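Local coordinates for protein AGR_C_4470p (PDB 2HQV) that is of unknown function but belongs to the ChuX/HutX family and so probably takes part in haem utilisation, at residues 31-36 / 57-62; 70-75 / 122-127; 77-82 / 145-150; 83-88 / 118-123. All coordinates share one frame; numbering follows the deposited sequence.

How the contacts relate
Contact 1 comes first along the chain and stands apart. It joins the end of helix 16-32 to the loop before strand 64-68. Its centre lies about 22 to 29 Å from the centres of the other three, across the centre of the chain. Contacts 2 and 3 both use helix 72-79. Their centres are about 11 Å apart, and Phe-72 of contact 2 touches Phe-149 of contact 3. Contact 4 is nested within the loop closed by contact 3. It joins strand 85-90 to the loop before strand 123-124, reaches the same six-stranded sheet as contact 3, and shares Gly-122 and His-123 with contact 2. Contacts 2 and 4 also reach the second subunit.

Contact 1: residues 31-36 / 57-62; sequences AALAEK and AILPQG
Leu-33 reaches Ile-58 through a first torsion that is not staggered. Its chi1 of -129° puts CG nearly over the hydrogen on CA, and an extended chi2 of -163° then carries CD1 across to the other segment. Ile-58 is also turned off a staggered position, with chi1 at -94°. Its CG2 branch does the touching, while the CG1 arm leads away.

Leu-33 CD1 lies 3.2 Å from Ile-58 CG2. This is shorter than two methyl groups normally come, and with the unusual torsions the exact distance is doubtful. Leu-33 CG follows at 4.1 Å from the same Ile-58 CG2. The two side chains cross obliquely. Leu-33 CD1 also comes within 3.8 Å of the backbone oxygen, Ile-58 O. Leu-59 adds a looser touch, its CD1 4.3 Å from Leu-33 CD1.

The contact joins the region at the C-terminal end of helix 16-32 to the loop between helix 52-56 and strand 64-68. It is small and lies near the surface. Beyond it, Lys-36 O accepts a hydrogen bond from Arg-137 NH2, which links the same segment to strand 129-139 of the main sheet.

The side chains meet through carbon alone. The link probably rests on dispersion and the partial burial of methyl groups, without a directional bond to fix the register.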
loop_
_atom_site.group_PDB
_atom_site.type_symbol
_atom_site.label_atom_id
_atom_site.label_comp_id
_atom_site.label_asym_id
_atom_site.label_seq_id
_atom_site.Cartn_x
_atom_site.Cartn_y
_atom_site.Cartn_z
ATOM N N ALA A 31 -27.480 2.550 7.015
ATOM C CA ALA A 31 -27.846 3.908 6.634
ATOM C C ALA A 31 -26.833 4.539 5.688
ATOM O O ALA A 31 -27.211 5.191 4.711
ATOM C CB ALA A 31 -28.006 4.774 7.880
ATOM N N ALA A 32 -25.550 4.343 5.979
ATOM C CA ALA A 32 -24.486 4.896 5.151
ATOM C C ALA A 32 -24.509 4.289 3.755
ATOM O O ALA A 32 -24.141 4.945 2.777
ATOM C CB ALA A 32 -23.133 4.651 5.804
ATOM N N LEU A 33 -24.948 3.038 3.660
ATOM C CA LEU A 33 -25.019 2.356 2.373
ATOM C C LEU A 33 -26.001 3.078 1.448
ATOM O O LEU A 33 -26.151 2.714 0.279
ATOM C CB LEU A 33 -25.463 0.902 2.563
ATOM C CG LEU A 33 -24.616 -0.196 1.907
ATOM C CD1 LEU A 33 -25.434 -1.471 1.847
ATOM C CD2 LEU A 33 -24.195 0.208 0.503
ATOM N N ALA A 34 -26.668 4.100 1.983
ATOM C CA ALA A 34 -27.630 4.894 1.220
ATOM C C ALA A 34 -27.064 5.163 -0.170
ATOM O O ALA A 34 -27.759 5.002 -1.174
ATOM C CB ALA A 34 -27.904 6.202 1.935
ATOM N N GLU A 35 -25.803 5.583 -0.219
ATOM C CA GLU A 35 -25.136 5.835 -1.491
ATOM C C GLU A 35 -24.765 4.452 -2.029
ATOM O O GLU A 35 -23.592 4.078 -2.068
ATOM C CB GLU A 35 -23.885 6.678 -1.275
ATOM N N LYS A 36 -25.790 3.702 -2.423
ATOM C CA LYS A 36 -25.650 2.342 -2.934
ATOM C C LYS A 36 -24.371 2.019 -3.703
ATOM O O LYS A 36 -23.665 1.078 -3.354
ATOM C CB LYS A 36 -26.869 1.987 -3.780
ATOM N N ALA A 57 -20.469 -7.466 4.134
ATOM C CA ALA A 57 -21.472 -8.424 4.602
ATOM C C ALA A 57 -22.886 -7.838 4.556
ATOM O O ALA A 57 -23.868 -8.541 4.785
ATOM C CB ALA A 57 -21.140 -8.874 6.025
ATOM N N ILE A 58 -22.981 -6.550 4.242
ATOM C CA ILE A 58 -24.267 -5.866 4.185
ATOM C C ILE A 58 -24.778 -5.611 2.756
ATOM O O ILE A 58 -25.921 -5.187 2.558
ATOM C CB ILE A 58 -24.175 -4.545 5.015
ATOM C CG1 ILE A 58 -24.677 -4.807 6.435
ATOM C CG2 ILE A 58 -24.960 -3.425 4.375
ATOM C CD1 ILE A 58 -23.951 -5.920 7.154
ATOM N N LEU A 59 -23.936 -5.892 1.766
ATOM C CA LEU A 59 -24.299 -5.714 0.359
ATOM C C LEU A 59 -25.331 -6.757 -0.069
ATOM O O LEU A 59 -25.503 -7.778 0.597
ATOM C CB LEU A 59 -23.055 -5.857 -0.524
ATOM C CG LEU A 59 -22.220 -4.640 -0.935
ATOM C CD1 LEU A 59 -22.134 -3.631 0.186
ATOM C CD2 LEU A 59 -20.835 -5.121 -1.354
ATOM N N PRO A 60 -26.023 -6.519 -1.198
ATOM C CA PRO A 60 -27.026 -7.484 -1.667
ATOM C C PRO A 60 -26.445 -8.901 -1.759
ATOM O O PRO A 60 -25.277 -9.079 -2.105
ATOM C CB PRO A 60 -27.421 -6.929 -3.034
ATOM C CG PRO A 60 -27.254 -5.453 -2.858
ATOM C CD PRO A 60 -25.937 -5.368 -2.113
ATOM N N GLN A 61 -27.261 -9.904 -1.448
ATOM C CA GLN A 61 -26.803 -11.290 -1.507
ATOM C C GLN A 61 -26.179 -11.568 -2.873
ATOM O O GLN A 61 -26.741 -11.202 -3.901
ATOM C CB GLN A 61 -27.973 -12.249 -1.268
ATOM C CG GLN A 61 -27.561 -13.696 -1.022
ATOM C CD GLN A 61 -28.726 -14.570 -0.577
ATOM O OE1 GLN A 61 -28.557 -15.764 -0.310
ATOM N NE2 GLN A 61 -29.915 -13.977 -0.492
ATOM N N GLY A 62 -25.007 -12.196 -2.869
ATOM C CA GLY A 62 -24.330 -12.511 -4.112
ATOM C C GLY A 62 -23.292 -11.491 -4.543
ATOM O O GLY A 62 -22.411 -11.801 -5.344
#

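Contact 2: residues 70-75 / 122-127; sequences DRFDAI and GHIKKD
Three groups grip Lys-126 NZ. It donates to Asp-73 OD1 at 2.6 Å, in a salt bridge, and Glu-107 OE1 forms a second one. A water adds a weak third bond, 3.4 Å from Lys-126 NZ. Asp-73 OD1 is met from above the carboxylate plane, 40° out of it.

The same water accepts from the backbone N of Asp-73 at 3.1 Å and donates to Asp-70 O at 3.2 Å. It therefore ties the ammonium group to the backbone at the start of helix 72-79. Two carboxylates so near would be expected to favour the charged form of the lysine.

Lys-126 gets there fully extended. Its CG is anti to the backbone N (chi1 177°), and the chain runs obliquely over one face of the Phe-72 ring. Lys-126 CG sits 3.6 Å from the Phe-72 centroid, only 4° off the ring normal, which makes a CH-pi contact. Ile-124 meets the ring at its edge, where its CG2 lies 4.0 Å from Phe-72 CZ. Phe-112 makes an edge-to-face contact with the same ring.

The arrangement is that of a helix start packed on the short sheet of strands 105-108, 111-114 and 123-124. His-123 and Ile-124 also pair with a strand of the second subunit in an antiparallel ladder. The helix of this ChuX/HutX-family fold is thus held against a sheet that runs on across the dimer interface.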
loop_
_atom_site.group_PDB
_atom_site.type_symbol
_atom_site.label_atom_id
_atom_site.label_comp_id
_atom_site.label_asym_id
_atom_site.label_seq_id
_atom_site.Cartn_x
_atom_site.Cartn_y
_atom_site.Cartn_z
ATOM N N ASP A 70 -7.796 -20.705 3.270
ATOM C CA ASP A 70 -7.001 -21.828 2.786
ATOM C C ASP A 70 -7.036 -21.985 1.264
ATOM O O ASP A 70 -6.284 -22.774 0.705
ATOM C CB ASP A 70 -7.448 -23.133 3.458
ATOM C CG ASP A 70 -8.884 -23.492 3.147
ATOM O OD1 ASP A 70 -9.205 -23.676 1.956
ATOM O OD2 ASP A 70 -9.689 -23.596 4.095
ATOM N N ARG A 71 -7.906 -21.234 0.596
ATOM C CA ARG A 71 -7.999 -21.286 -0.861
ATOM C C ARG A 71 -7.040 -20.273 -1.517
ATOM O O ARG A 71 -7.025 -20.124 -2.742
ATOM C CB ARG A 71 -9.439 -21.002 -1.312
ATOM C CG ARG A 71 -10.447 -22.122 -1.013
ATOM C CD ARG A 71 -10.018 -23.448 -1.647
ATOM N NE ARG A 71 -9.065 -24.171 -0.809
ATOM C CZ ARG A 71 -8.197 -25.079 -1.255
ATOM N NH1 ARG A 71 -8.143 -25.385 -2.545
ATOM N NH2 ARG A 71 -7.388 -25.694 -0.400
ATOM N N PHE A 72 -6.233 -19.598 -0.699
ATOM C CA PHE A 72 -5.287 -18.586 -1.182
ATOM C C PHE A 72 -4.500 -19.023 -2.422
ATOM O O PHE A 72 -4.591 -18.389 -3.473
ATOM C CB PHE A 72 -4.328 -18.196 -0.050
ATOM C CG PHE A 72 -3.411 -17.035 -0.377
ATOM C CD1 PHE A 72 -2.276 -17.220 -1.160
ATOM C CD2 PHE A 72 -3.674 -15.765 0.128
ATOM C CE1 PHE A 72 -1.411 -16.156 -1.431
ATOM C CE2 PHE A 72 -2.821 -14.694 -0.135
ATOM C CZ PHE A 72 -1.687 -14.889 -0.916
ATOM N N ASP A 73 -3.735 -20.103 -2.297
ATOM C CA ASP A 73 -2.932 -20.621 -3.406
ATOM C C ASP A 73 -3.746 -21.012 -4.642
ATOM O O ASP A 73 -3.349 -20.716 -5.769
ATOM C CB ASP A 73 -2.121 -21.832 -2.932
ATOM C CG ASP A 73 -0.860 -21.435 -2.196
ATOM O OD1 ASP A 73 -0.918 -20.521 -1.349
ATOM O OD2 ASP A 73 0.193 -22.044 -2.465
ATOM N N ALA A 74 -4.873 -21.686 -4.439
ATOM C CA ALA A 74 -5.705 -22.107 -5.565
ATOM C C ALA A 74 -6.246 -20.902 -6.324
ATOM O O ALA A 74 -6.264 -20.880 -7.561
ATOM C CB ALA A 74 -6.865 -22.970 -5.072
ATOM N N ILE A 75 -6.689 -19.897 -5.579
ATOM C CA ILE A 75 -7.240 -18.698 -6.190
ATOM C C ILE A 75 -6.167 -17.898 -6.919
ATOM O O ILE A 75 -6.393 -17.420 -8.034
ATOM C CB ILE A 75 -7.969 -17.840 -5.129
ATOM C CG1 ILE A 75 -9.224 -18.597 -4.663
ATOM C CG2 ILE A 75 -8.339 -16.469 -5.702
ATOM C CD1 ILE A 75 -9.968 -17.961 -3.487
ATOM N N GLY A 122 6.803 -8.158 -5.394
ATOM C CA GLY A 122 6.921 -7.826 -3.991
ATOM C C GLY A 122 6.655 -8.977 -3.052
ATOM O O GLY A 122 7.035 -10.121 -3.323
ATOM N N HIS A 123 5.967 -8.674 -1.953
ATOM C CA HIS A 123 5.702 -9.673 -0.926
ATOM C C HIS A 123 4.343 -9.521 -0.275
ATOM O O HIS A 123 3.996 -8.439 0.205
ATOM C CB HIS A 123 6.774 -9.557 0.152
ATOM C CG HIS A 123 8.157 -9.429 -0.397
ATOM N ND1 HIS A 123 8.926 -10.520 -0.739
ATOM C CD2 HIS A 123 8.884 -8.335 -0.727
ATOM C CE1 HIS A 123 10.068 -10.104 -1.259
ATOM N NE2 HIS A 123 10.066 -8.781 -1.264
ATOM N N ILE A 124 3.597 -10.624 -0.234
ATOM C CA ILE A 124 2.273 -10.644 0.367
ATOM C C ILE A 124 2.314 -11.440 1.678
ATOM O O ILE A 124 2.816 -12.572 1.704
ATOM C CB ILE A 124 1.266 -11.279 -0.609
ATOM C CG1 ILE A 124 1.210 -10.441 -1.895
ATOM C CG2 ILE A 124 -0.104 -11.395 0.042
ATOM C CD1 ILE A 124 0.238 -10.956 -2.943
ATOM N N LYS A 125 1.800 -10.860 2.761
ATOM C CA LYS A 125 1.803 -11.567 4.041
ATOM C C LYS A 125 0.603 -12.509 4.069
ATOM O O LYS A 125 -0.416 -12.248 4.719
ATOM C CB LYS A 125 1.750 -10.589 5.222
ATOM C CG LYS A 125 2.173 -11.242 6.547
ATOM C CD LYS A 125 2.227 -10.255 7.705
ATOM C CE LYS A 125 2.616 -10.959 9.007
ATOM N NZ LYS A 125 2.702 -9.991 10.141
ATOM N N LYS A 126 0.757 -13.607 3.337
ATOM C CA LYS A 126 -0.261 -14.631 3.185
ATOM C C LYS A 126 -0.847 -15.151 4.490
ATOM O O LYS A 126 -2.041 -15.423 4.558
ATOM C CB LYS A 126 0.306 -15.806 2.373
ATOM C CG LYS A 126 -0.648 -16.977 2.205
ATOM C CD LYS A 126 0.047 -18.178 1.570
ATOM C CE LYS A 126 -0.836 -19.419 1.627
ATOM N NZ LYS A 126 -0.142 -20.646 1.142
ATOM N N ASP A 127 -0.025 -15.283 5.527
ATOM C CA ASP A 127 -0.544 -15.806 6.783
ATOM C C ASP A 127 -1.470 -14.833 7.510
ATOM O O ASP A 127 -2.053 -15.175 8.531
ATOM C CB ASP A 127 0.602 -16.285 7.691
ATOM C CG ASP A 127 1.392 -15.151 8.323
ATOM O OD1 ASP A 127 1.244 -13.979 7.923
ATOM O OD2 ASP A 127 2.185 -15.452 9.235
HETATM O O HOH W 1 -3.313 -21.605 0.334
#

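Contact 3: residues 77-82 / 145-150; sequences NEMRGW and CSVWFM
Met-79, deposited as selenomethionine, packs onto Val-147 and Phe-149. This is a helix-on-sheet contact: the C-terminal part of helix 72-79 lies on strand 142-151 of the six-stranded antiparallel sheet.

Met-79 SE rests 3.9 Å from Val-147 CG2. Beyond it the chain bends at chi3 (-64°), and this turns the methyl toward Phe-149. Met-79 CE comes to the edge of the ring, near its plane, 3.5 Å from Phe-149 CZ. Trp-82 touches the same valine, with its CH2 4.0 Å from Val-147 CG2. That one methyl is therefore shared by the selenium and the indole.

Further contacts probably position these groups. Met-79 CG lies 3.6 Å above the Trp-82 ring plane, offset toward the rim. A type I turn from Met-79 to Trp-82 brings the two side chains together and is closed by Trp-82 N to Met-79 O, 2.8 Å. Trp-82 also packs on Leu-181 of helix 172-185, and Trp-82 O accepts from Gln-174 NE2 of that helix.

On the strand side, Phe-149 stacks on Phe-158 and meets Phe-72, while Val-147 is hydrogen-bonded through its backbone to Ile-160. Ser-146, whose CB points away from the helix, accepts from the indole of Trp-148: Trp-148 NE1 to Ser-146 OG is 2.9 Å, bent to 140°, with the oxygen 3° out of the ring plane.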
loop_
_atom_site.group_PDB
_atom_site.type_symbol
_atom_site.label_atom_id
_atom_site.label_comp_id
_atom_site.label_asym_id
_atom_site.label_seq_id
_atom_site.Cartn_x
_atom_site.Cartn_y
_atom_site.Cartn_z
ATOM N N ASN A 77 -3.361 -19.065 -8.191
ATOM C CA ASN A 77 -2.992 -19.833 -9.382
ATOM C C ASN A 77 -4.055 -19.646 -10.463
ATOM O O ASN A 77 -3.746 -19.481 -11.645
ATOM C CB ASN A 77 -2.862 -21.323 -9.046
ATOM C CG ASN A 77 -2.613 -22.175 -10.278
ATOM O OD1 ASN A 77 -1.587 -22.034 -10.945
ATOM N ND2 ASN A 77 -3.558 -23.061 -10.594
ATOM N N GLU A 78 -5.310 -19.672 -10.039
ATOM C CA GLU A 78 -6.437 -19.496 -10.941
ATOM C C GLU A 78 -6.337 -18.142 -11.650
ATOM O O GLU A 78 -6.398 -18.058 -12.883
ATOM C CB GLU A 78 -7.742 -19.569 -10.141
ATOM C CG GLU A 78 -8.983 -19.774 -10.969
ATOM C CD GLU A 78 -9.062 -21.175 -11.544
ATOM O OE1 GLU A 78 -9.303 -22.128 -10.770
ATOM O OE2 GLU A 78 -8.872 -21.321 -12.766
HETATM N N MSE A 79 -6.167 -17.081 -10.870
HETATM C CA MSE A 79 -6.086 -15.739 -11.443
HETATM C C MSE A 79 -4.877 -15.530 -12.353
HETATM O O MSE A 79 -4.918 -14.702 -13.259
HETATM C CB MSE A 79 -6.096 -14.690 -10.329
HETATM C CG MSE A 79 -7.372 -14.716 -9.494
HETATM SE SE MSE A 79 -7.454 -13.238 -8.233
HETATM C CE MSE A 79 -5.921 -13.690 -7.125
ATOM N N ARG A 80 -3.803 -16.276 -12.117
ATOM C CA ARG A 80 -2.618 -16.144 -12.956
ATOM C C ARG A 80 -2.949 -16.495 -14.409
ATOM O O ARG A 80 -2.218 -16.129 -15.324
ATOM C CB ARG A 80 -1.492 -17.051 -12.450
ATOM C CG ARG A 80 -0.893 -16.613 -11.119
ATOM C CD ARG A 80 0.349 -17.416 -10.794
ATOM N NE ARG A 80 1.299 -17.345 -11.897
ATOM C CZ ARG A 80 1.584 -18.362 -12.701
ATOM N NH1 ARG A 80 1.001 -19.543 -12.523
ATOM N NH2 ARG A 80 2.437 -18.190 -13.703
ATOM N N GLY A 81 -4.055 -17.202 -14.616
ATOM C CA GLY A 81 -4.439 -17.569 -15.968
ATOM C C GLY A 81 -5.438 -16.592 -16.560
ATOM O O GLY A 81 -5.882 -16.767 -17.693
ATOM N N TRP A 82 -5.777 -15.553 -15.801
ATOM C CA TRP A 82 -6.750 -14.556 -16.250
ATOM C C TRP A 82 -6.190 -13.501 -17.195
ATOM O O TRP A 82 -6.944 -12.703 -17.746
ATOM C CB TRP A 82 -7.375 -13.842 -15.048
ATOM C CG TRP A 82 -8.272 -14.683 -14.177
ATOM C CD1 TRP A 82 -8.465 -16.038 -14.242
ATOM C CD2 TRP A 82 -9.075 -14.216 -13.086
ATOM N NE1 TRP A 82 -9.339 -16.437 -13.257
ATOM C CE2 TRP A 82 -9.729 -15.341 -12.533
ATOM C CE3 TRP A 82 -9.304 -12.953 -12.520
ATOM C CZ2 TRP A 82 -10.601 -15.242 -11.436
ATOM C CZ3 TRP A 82 -10.173 -12.852 -11.424
ATOM C CH2 TRP A 82 -10.811 -13.995 -10.897
ATOM N N CYS A 145 -16.032 -5.850 -10.882
ATOM C CA CYS A 145 -15.718 -7.178 -10.367
ATOM C C CYS A 145 -14.280 -7.233 -9.858
ATOM O O CYS A 145 -13.345 -6.919 -10.585
ATOM C CB CYS A 145 -15.927 -8.223 -11.462
ATOM S SG CYS A 145 -17.646 -8.359 -12.043
ATOM N N SER A 146 -14.107 -7.647 -8.609
ATOM C CA SER A 146 -12.772 -7.718 -8.026
ATOM C C SER A 146 -12.675 -8.815 -6.973
ATOM O O SER A 146 -13.689 -9.330 -6.486
ATOM C CB SER A 146 -12.405 -6.362 -7.406
ATOM O OG SER A 146 -13.402 -5.936 -6.489
ATOM N N VAL A 147 -11.444 -9.186 -6.642
ATOM C CA VAL A 147 -11.196 -10.211 -5.643
ATOM C C VAL A 147 -10.425 -9.557 -4.496
ATOM O O VAL A 147 -9.294 -9.090 -4.669
ATOM C CB VAL A 147 -10.375 -11.376 -6.231
ATOM C CG1 VAL A 147 -10.237 -12.492 -5.195
ATOM C CG2 VAL A 147 -11.053 -11.899 -7.497
ATOM N N TRP A 148 -11.060 -9.522 -3.328
ATOM C CA TRP A 148 -10.488 -8.912 -2.139
ATOM C C TRP A 148 -9.854 -9.923 -1.184
ATOM O O TRP A 148 -10.536 -10.804 -0.668
ATOM C CB TRP A 148 -11.579 -8.162 -1.366
ATOM C CG TRP A 148 -12.178 -6.975 -2.072
ATOM C CD1 TRP A 148 -12.419 -6.842 -3.413
ATOM C CD2 TRP A 148 -12.660 -5.774 -1.458
ATOM N NE1 TRP A 148 -13.016 -5.631 -3.668
ATOM C CE2 TRP A 148 -13.173 -4.955 -2.487
ATOM C CE3 TRP A 148 -12.698 -5.305 -0.135
ATOM C CZ2 TRP A 148 -13.735 -3.698 -2.236
ATOM C CZ3 TRP A 148 -13.256 -4.049 0.114
ATOM C CH2 TRP A 148 -13.760 -3.261 -0.932
ATOM N N PHE A 149 -8.557 -9.797 -0.947
ATOM C CA PHE A 149 -7.899 -10.676 0.007
ATOM C C PHE A 149 -7.989 -9.910 1.329
ATOM O O PHE A 149 -7.355 -8.871 1.498
ATOM C CB PHE A 149 -6.451 -10.938 -0.412
ATOM C CG PHE A 149 -6.333 -11.909 -1.555
ATOM C CD1 PHE A 149 -6.863 -11.594 -2.802
ATOM C CD2 PHE A 149 -5.754 -13.162 -1.368
ATOM C CE1 PHE A 149 -6.827 -12.511 -3.853
ATOM C CE2 PHE A 149 -5.711 -14.092 -2.411
ATOM C CZ PHE A 149 -6.250 -13.765 -3.658
HETATM N N MSE A 150 -8.819 -10.413 2.241
HETATM C CA MSE A 150 -9.051 -9.766 3.536
HETATM C C MSE A 150 -8.101 -10.205 4.645
HETATM O O MSE A 150 -7.647 -11.349 4.669
HETATM C CB MSE A 150 -10.476 -10.052 4.023
HETATM C CG MSE A 150 -11.568 -9.941 2.971
HETATM SE SE MSE A 150 -11.719 -8.166 2.252
HETATM C CE MSE A 150 -12.101 -7.167 3.886
#

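Contact 4: residues 83-88 / 118-123; sequences GEILMI and SPIGGH
An ST turn, Ser-118 to Ile-120, presents Ile-120 to Ile-85 and Met-87 of strand 85-90, close to the subunit interface. The turn lies in the loop between strands 111-114 and 123-124. It is closed by Ile-120 N donating to Ser-118 OG, at 3.1 Å and 162°. Ser-118 OG is also hydrogen-bonded to His-101 O, so the turn is tied to the chain just after strand 94-100.

One methyl carries the contact. Ile-120 CG1 lies beside the backbone N, and an extended chi2 of 176° carries CD1 out to the strand. Ile-120 CD1 sits 3.6 Å from Met-87 CB and 3.8 Å from Ile-85 CD1. The two isoleucine side chains cross at about a right angle. With chi1 at 50°, Ile-85 CG1 lies between the two backbone branches, and from there its CD1 meets Ile-120. Met-87, deposited as selenomethionine, touches only near its base here. Its chain then bends away; the side chain also packs on Phe-158 and Ile-160 of one neighbouring strand, while Val-98 of the other packs on Ile-120. Leu-96 of the second subunit packs on Met-87, and Gly-121 and His-123 join an antiparallel ladder with a strand of that subunit.

Across the two segments the contact is all carbon. It therefore depends on shape and on burial from water, while the polar bonds to Ser-118 probably help hold the loop in the conformation that presents Ile-120.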
loop_
_atom_site.group_PDB
_atom_site.type_symbol
_atom_site.label_atom_id
_atom_site.label_comp_id
_atom_site.label_asym_id
_atom_site.label_seq_id
_atom_site.Cartn_x
_atom_site.Cartn_y
_atom_site.Cartn_z
ATOM N N GLY A 83 -4.878 -13.487 -17.385
ATOM C CA GLY A 83 -4.286 -12.496 -18.260
ATOM C C GLY A 83 -3.928 -11.248 -17.474
ATOM O O GLY A 83 -3.669 -11.323 -16.275
ATOM N N GLU A 84 -3.923 -10.097 -18.135
ATOM C CA GLU A 84 -3.579 -8.852 -17.455
ATOM C C GLU A 84 -4.732 -8.315 -16.610
ATOM O O GLU A 84 -5.775 -7.937 -17.132
ATOM C CB GLU A 84 -3.152 -7.786 -18.472
ATOM C CG GLU A 84 -2.642 -6.498 -17.830
ATOM C CD GLU A 84 -2.361 -5.401 -18.847
ATOM O OE1 GLU A 84 -1.942 -4.299 -18.438
ATOM O OE2 GLU A 84 -2.560 -5.641 -20.054
ATOM N N ILE A 85 -4.535 -8.292 -15.299
ATOM C CA ILE A 85 -5.550 -7.787 -14.384
ATOM C C ILE A 85 -5.077 -6.450 -13.809
ATOM O O ILE A 85 -4.079 -5.891 -14.260
ATOM C CB ILE A 85 -5.819 -8.806 -13.231
ATOM C CG1 ILE A 85 -4.507 -9.266 -12.578
ATOM C CG2 ILE A 85 -6.545 -10.020 -13.786
ATOM C CD1 ILE A 85 -3.770 -8.200 -11.756
ATOM N N LEU A 86 -5.798 -5.918 -12.831
ATOM C CA LEU A 86 -5.375 -4.671 -12.218
ATOM C C LEU A 86 -5.195 -4.905 -10.723
ATOM O O LEU A 86 -6.145 -5.235 -10.019
ATOM C CB LEU A 86 -6.401 -3.557 -12.452
ATOM C CG LEU A 86 -6.010 -2.213 -11.818
ATOM C CD1 LEU A 86 -4.722 -1.712 -12.455
ATOM C CD2 LEU A 86 -7.130 -1.190 -12.008
HETATM N N MSE A 87 -3.961 -4.762 -10.261
HETATM C CA MSE A 87 -3.635 -4.937 -8.857
HETATM C C MSE A 87 -3.762 -3.593 -8.151
HETATM O O MSE A 87 -3.234 -2.588 -8.624
HETATM C CB MSE A 87 -2.206 -5.475 -8.710
HETATM C CG MSE A 87 -1.550 -5.128 -7.380
HETATM SE SE MSE A 87 -2.159 -6.120 -5.804
HETATM C CE MSE A 87 -4.027 -6.046 -5.954
ATOM N N ILE A 88 -4.472 -3.566 -7.030
ATOM C CA ILE A 88 -4.631 -2.315 -6.296
ATOM C C ILE A 88 -4.369 -2.445 -4.797
ATOM O O ILE A 88 -4.921 -3.313 -4.124
ATOM C CB ILE A 88 -6.042 -1.722 -6.470
ATOM C CG1 ILE A 88 -6.333 -1.484 -7.952
ATOM C CG2 ILE A 88 -6.144 -0.391 -5.708
ATOM C CD1 ILE A 88 -7.688 -0.844 -8.209
ATOM N N SER A 118 6.534 -9.453 -14.832
ATOM C CA SER A 118 5.401 -8.564 -14.612
ATOM C C SER A 118 5.806 -7.430 -13.695
ATOM O O SER A 118 6.648 -7.606 -12.813
ATOM C CB SER A 118 4.240 -9.327 -13.970
ATOM O OG SER A 118 3.221 -8.441 -13.532
ATOM N N PRO A 119 5.225 -6.240 -13.900
ATOM C CA PRO A 119 5.574 -5.112 -13.034
ATOM C C PRO A 119 5.001 -5.304 -11.630
ATOM O O PRO A 119 5.368 -4.589 -10.702
ATOM C CB PRO A 119 4.961 -3.918 -13.758
ATOM C CG PRO A 119 3.766 -4.515 -14.446
ATOM C CD PRO A 119 4.332 -5.813 -14.990
ATOM N N ILE A 120 4.098 -6.267 -11.484
ATOM C CA ILE A 120 3.496 -6.558 -10.182
ATOM C C ILE A 120 4.448 -7.489 -9.444
ATOM O O ILE A 120 4.589 -8.651 -9.810
ATOM C CB ILE A 120 2.129 -7.270 -10.327
ATOM C CG1 ILE A 120 1.123 -6.338 -11.001
ATOM C CG2 ILE A 120 1.609 -7.708 -8.943
ATOM C CD1 ILE A 120 -0.218 -6.994 -11.280
ATOM N N GLY A 121 5.107 -6.975 -8.414
ATOM C CA GLY A 121 6.028 -7.795 -7.652
ATOM C C GLY A 121 6.099 -7.373 -6.197
ATOM O O GLY A 121 5.529 -6.355 -5.801
ATOM N N GLY A 122 6.803 -8.158 -5.394
ATOM C CA GLY A 122 6.921 -7.826 -3.991
ATOM C C GLY A 122 6.655 -8.977 -3.052
ATOM O O GLY A 122 7.035 -10.121 -3.323
ATOM N N HIS A 123 5.967 -8.674 -1.953
ATOM C CA HIS A 123 5.702 -9.673 -0.926
ATOM C C HIS A 123 4.343 -9.521 -0.275
ATOM O O HIS A 123 3.996 -8.439 0.205
ATOM C CB HIS A 123 6.774 -9.557 0.152
ATOM C CG HIS A 123 8.157 -9.429 -0.397
ATOM N ND1 HIS A 123 8.926 -10.520 -0.739
ATOM C CD2 HIS A 123 8.884 -8.335 -0.727
ATOM C CE1 HIS A 123 10.068 -10.104 -1.259
ATOM N NE2 HIS A 123 10.066 -8.781 -1.264
#